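Local coordinates for nuclear inclusion protein A (Tobacco vein mottling virus, PDB 3MMG) that probably cleaves peptide bonds as a 3C-type cysteine protease, built on the chymotrypsin-like double-barrel fold of potyviral peptidases, at residues N12-C17 / Q96-R101. The protein carries 3 engineered substitutions. Sequence-based numbering, arbitrary orientation. Where two conformers were deposited one is given.
Sequences NPISAC and QKLKFR. With FMT (formic acid), chain E.
A single side chain, Leu98, makes every contact between 96-101 and 12-17, which begins with the short helix 12-15, and no hydrogen bond joins the two. In this two-barrel, chymotrypsin-like fold, 12-17 leads into strand 18-25 of the first barrel, while 96-101 belongs to the link running on to strand 109-116 of the second. Leu98 suits its place because its two methyls can face different neighbours at once. With CG anti to its carbonyl carbon (chi1 -61°), CD2 lies 3.9 Å from both CA and CG1 of Ile14, and it also meets the backbone O of Pro13. The beta-branched Ile14 is buried, its side chain also packing on Val112, Pro154 and Val156 of the second barrel. Proline is well placed in this first helical turn, having no N-H to donate. On the linker, the Lys99 chain, bent at chi2 and chi4, brings NZ to a formic acid molecule, probably from the crystallisation liquor, where NZ donates to O1 at 3.3 Å. The other branch of Leu98 reaches small, buried Cys17: CD1 lies 3.9 Å from CB and 4.1 Å from SG.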
ATOM      1  N   ASN A  12       8.296  -0.282  14.428  1.00  9.94           N
ATOM      2  CA  ASN A  12       7.528   0.888  14.833  1.00  9.93           C
ATOM      3  C   ASN A  12       7.637   2.102  13.932  1.00 10.53           C
ATOM      4  O   ASN A  12       6.629   2.779  13.702  1.00  9.81           O
ATOM      5  CB  ASN A  12       7.842   1.236  16.289  1.00  9.58           C
ATOM      6  CG  ASN A  12       7.286   0.204  17.222  1.00 10.75           C
ATOM      7  OD1 ASN A  12       6.071   0.128  17.408  1.00 11.67           O
ATOM      8  ND2 ASN A  12       8.155  -0.630  17.764  1.00  9.98           N
ATOM      9  N   PRO A  13       8.840   2.393  13.408  1.00 10.71           N
ATOM     10  CA  PRO A  13       8.906   3.517  12.457  1.00 10.95           C
ATOM     11  C   PRO A  13       8.016   3.370  11.215  1.00 11.09           C
ATOM     12  O   PRO A  13       7.503   4.374  10.690  1.00 11.00           O
ATOM     13  CB  PRO A  13      10.371   3.526  12.043  1.00 11.30           C
ATOM     14  CG  PRO A  13      11.104   2.965  13.236  1.00 11.84           C
ATOM     15  CD  PRO A  13      10.182   1.859  13.703  1.00 12.17           C
ATOM     16  N   ILE A  14       7.844   2.136  10.740  1.00 11.24           N
ATOM     17  CA  ILE A  14       6.895   1.885   9.643  1.00 10.66           C
ATOM     18  C   ILE A  14       5.458   2.119  10.063  1.00 10.68           C
ATOM     19  O   ILE A  14       4.725   2.839   9.379  1.00 11.72           O
ATOM     20  CB  ILE A  14       7.070   0.466   9.054  1.00 10.16           C
ATOM     21  CG1 ILE A  14       8.504   0.300   8.528  1.00 13.09           C
ATOM     22  CG2 ILE A  14       6.019   0.196   7.965  1.00 11.12           C
ATOM     23  CD1 ILE A  14       8.950  -1.135   8.446  1.00 14.24           C
ATOM     24  N   SER A  15       5.065   1.516  11.185  0.50 10.67           N
ATOM     25  CA  SER A  15       3.737   1.695  11.754  0.50 11.03           C
ATOM     26  C   SER A  15       3.370   3.168  11.956  0.50 10.75           C
ATOM     27  O   SER A  15       2.212   3.548  11.782  0.50 10.53           O
ATOM     28  CB  SER A  15       3.649   0.944  13.082  0.50 11.07           C
ATOM     29  OG  SER A  15       2.400   1.139  13.688  0.50 13.67           O
ATOM     30  N   ALA A  16       4.359   3.989  12.312  1.00 10.62           N
ATOM     31  CA  ALA A  16       4.139   5.419  12.553  1.00 10.70           C
ATOM     32  C   ALA A  16       3.713   6.173  11.281  1.00 11.14           C
ATOM     33  O   ALA A  16       3.144   7.254  11.375  1.00 12.13           O
ATOM     34  CB  ALA A  16       5.373   6.055  13.164  1.00 10.56           C
ATOM     35  N   CYS A  17       4.031   5.609  10.107  1.00 11.42           N
ATOM     36  CA  CYS A  17       3.702   6.193   8.810  1.00 11.87           C
ATOM     37  C   CYS A  17       2.503   5.550   8.134  1.00 11.31           C
ATOM     38  O   CYS A  17       2.081   5.980   7.066  1.00 11.00           O
ATOM     39  CB  CYS A  17       4.915   6.097   7.891  1.00 11.80           C
ATOM     40  SG  CYS A  17       6.282   7.109   8.518  1.00 18.44           S
ATOM     41  N   GLN A  96      10.586  11.387   5.976  1.00 16.45           N
ATOM     42  CA  GLN A  96      11.000  10.915   4.655  1.00 18.13           C
ATOM     43  C   GLN A  96      12.187   9.953   4.800  1.00 18.09           C
ATOM     44  O   GLN A  96      13.178  10.021   4.043  1.00 19.07           O
ATOM     45  CB  GLN A  96      11.341  12.102   3.731  1.00 18.38           C
ATOM     46  CG  GLN A  96      10.154  13.024   3.403  1.00 19.99           C
ATOM     47  CD  GLN A  96      10.461  14.028   2.313  1.00 20.24           C
ATOM     48  OE1 GLN A  96      11.147  13.720   1.319  1.00 21.81           O
ATOM     49  NE2 GLN A  96       9.944  15.241   2.478  1.00 23.20           N
ATOM     50  N   LYS A  97      12.070   9.056   5.772  1.00 17.69           N
ATOM     51  CA  LYS A  97      13.161   8.140   6.106  1.00 19.48           C
ATOM     52  C   LYS A  97      12.942   6.680   5.729  1.00 18.22           C
ATOM     53  O   LYS A  97      13.914   5.924   5.672  1.00 18.36           O
ATOM     54  CB  LYS A  97      13.534   8.248   7.578  1.00 19.57           C
ATOM     55  CG  LYS A  97      14.044   9.642   7.955  1.00 21.66           C
ATOM     56  CD  LYS A  97      14.420   9.743   9.438  1.00 23.43           C
ATOM     57  CE  LYS A  97      14.603  11.215   9.852  1.00 28.51           C
ATOM     58  NZ  LYS A  97      13.273  11.926  10.016  1.00 31.51           N
ATOM     59  N   LEU A  98      11.689   6.263   5.530  1.00 15.75           N
ATOM     60  CA  LEU A  98      11.418   4.856   5.163  1.00 14.49           C
ATOM     61  C   LEU A  98      12.199   4.476   3.904  1.00 13.52           C
ATOM     62  O   LEU A  98      12.364   5.295   3.002  1.00 13.33           O
ATOM     63  CB  LEU A  98       9.935   4.620   4.897  1.00 14.29           C
ATOM     64  CG  LEU A  98       8.898   4.845   5.990  1.00 16.93           C
ATOM     65  CD1 LEU A  98       7.501   4.778   5.324  1.00 20.12           C
ATOM     66  CD2 LEU A  98       9.039   3.857   7.113  1.00 21.05           C
ATOM     67  N   LYS A  99      12.666   3.221   3.849  1.00 13.25           N
ATOM     68  CA  LYS A  99      13.301   2.674   2.642  1.00 13.27           C
ATOM     69  C   LYS A  99      12.373   1.690   1.928  1.00 12.60           C
ATOM     70  O   LYS A  99      11.724   0.857   2.587  1.00 13.86           O
ATOM     71  CB  LYS A  99      14.616   1.962   2.976  1.00 13.62           C
ATOM     72  CG  LYS A  99      15.645   2.854   3.693  1.00 16.53           C
ATOM     73  CD  LYS A  99      16.149   3.971   2.833  1.00 22.58           C
ATOM     74  CE  LYS A  99      17.184   4.789   3.596  1.00 26.55           C
ATOM     75  NZ  LYS A  99      16.768   6.232   3.692  1.00 31.24           N
ATOM     76  N   PHE A 100      12.358   1.782   0.599  1.00 11.55           N
ATOM     77  CA  PHE A 100      11.562   0.930  -0.296  1.00 11.73           C
ATOM     78  C   PHE A 100      12.500   0.227  -1.266  1.00 12.72           C
ATOM     79  O   PHE A 100      13.404   0.849  -1.814  1.00 13.81           O
ATOM     80  CB  PHE A 100      10.543   1.734  -1.139  1.00 12.05           C
ATOM     81  CG  PHE A 100       9.563   2.557  -0.320  1.00 11.35           C
ATOM     82  CD1 PHE A 100       9.943   3.797   0.216  1.00 14.50           C
ATOM     83  CD2 PHE A 100       8.268   2.099  -0.088  1.00 14.23           C
ATOM     84  CE1 PHE A 100       9.049   4.565   0.987  1.00 11.38           C
ATOM     85  CE2 PHE A 100       7.352   2.871   0.672  1.00 13.61           C
ATOM     86  CZ  PHE A 100       7.742   4.103   1.199  1.00 12.73           C
ATOM     87  N   ARG A 101      12.252  -1.049  -1.532  1.00 12.11           N
ATOM     88  CA  ARG A 101      12.991  -1.713  -2.619  1.00 12.33           C
ATOM     89  C   ARG A 101      12.185  -2.860  -3.181  1.00 12.06           C
ATOM     90  O   ARG A 101      11.188  -3.250  -2.631  1.00 11.78           O
ATOM     91  CB  ARG A 101      14.348  -2.198  -2.144  1.00 12.52           C
ATOM     92  CG  ARG A 101      14.315  -3.300  -1.138  1.00 12.59           C
ATOM     93  CD  ARG A 101      15.689  -3.926  -0.879  1.00 10.64           C
ATOM     94  NE  ARG A 101      15.594  -4.813   0.285  1.00 11.06           N
ATOM     95  CZ  ARG A 101      15.168  -6.085   0.259  1.00 11.14           C
ATOM     96  NH1 ARG A 101      14.793  -6.679  -0.883  1.00 10.45           N
ATOM     97  NH2 ARG A 101      15.108  -6.770   1.390  1.00 10.72           N
TER
HETATM   98  C   FMT E 242      14.118   6.657   1.015  1.00 36.33           C
HETATM   99  O1  FMT E 242      14.162   7.333   2.053  1.00 36.15           O
HETATM  100  O2  FMT E 242      15.081   6.425   0.267  1.00 36.91           O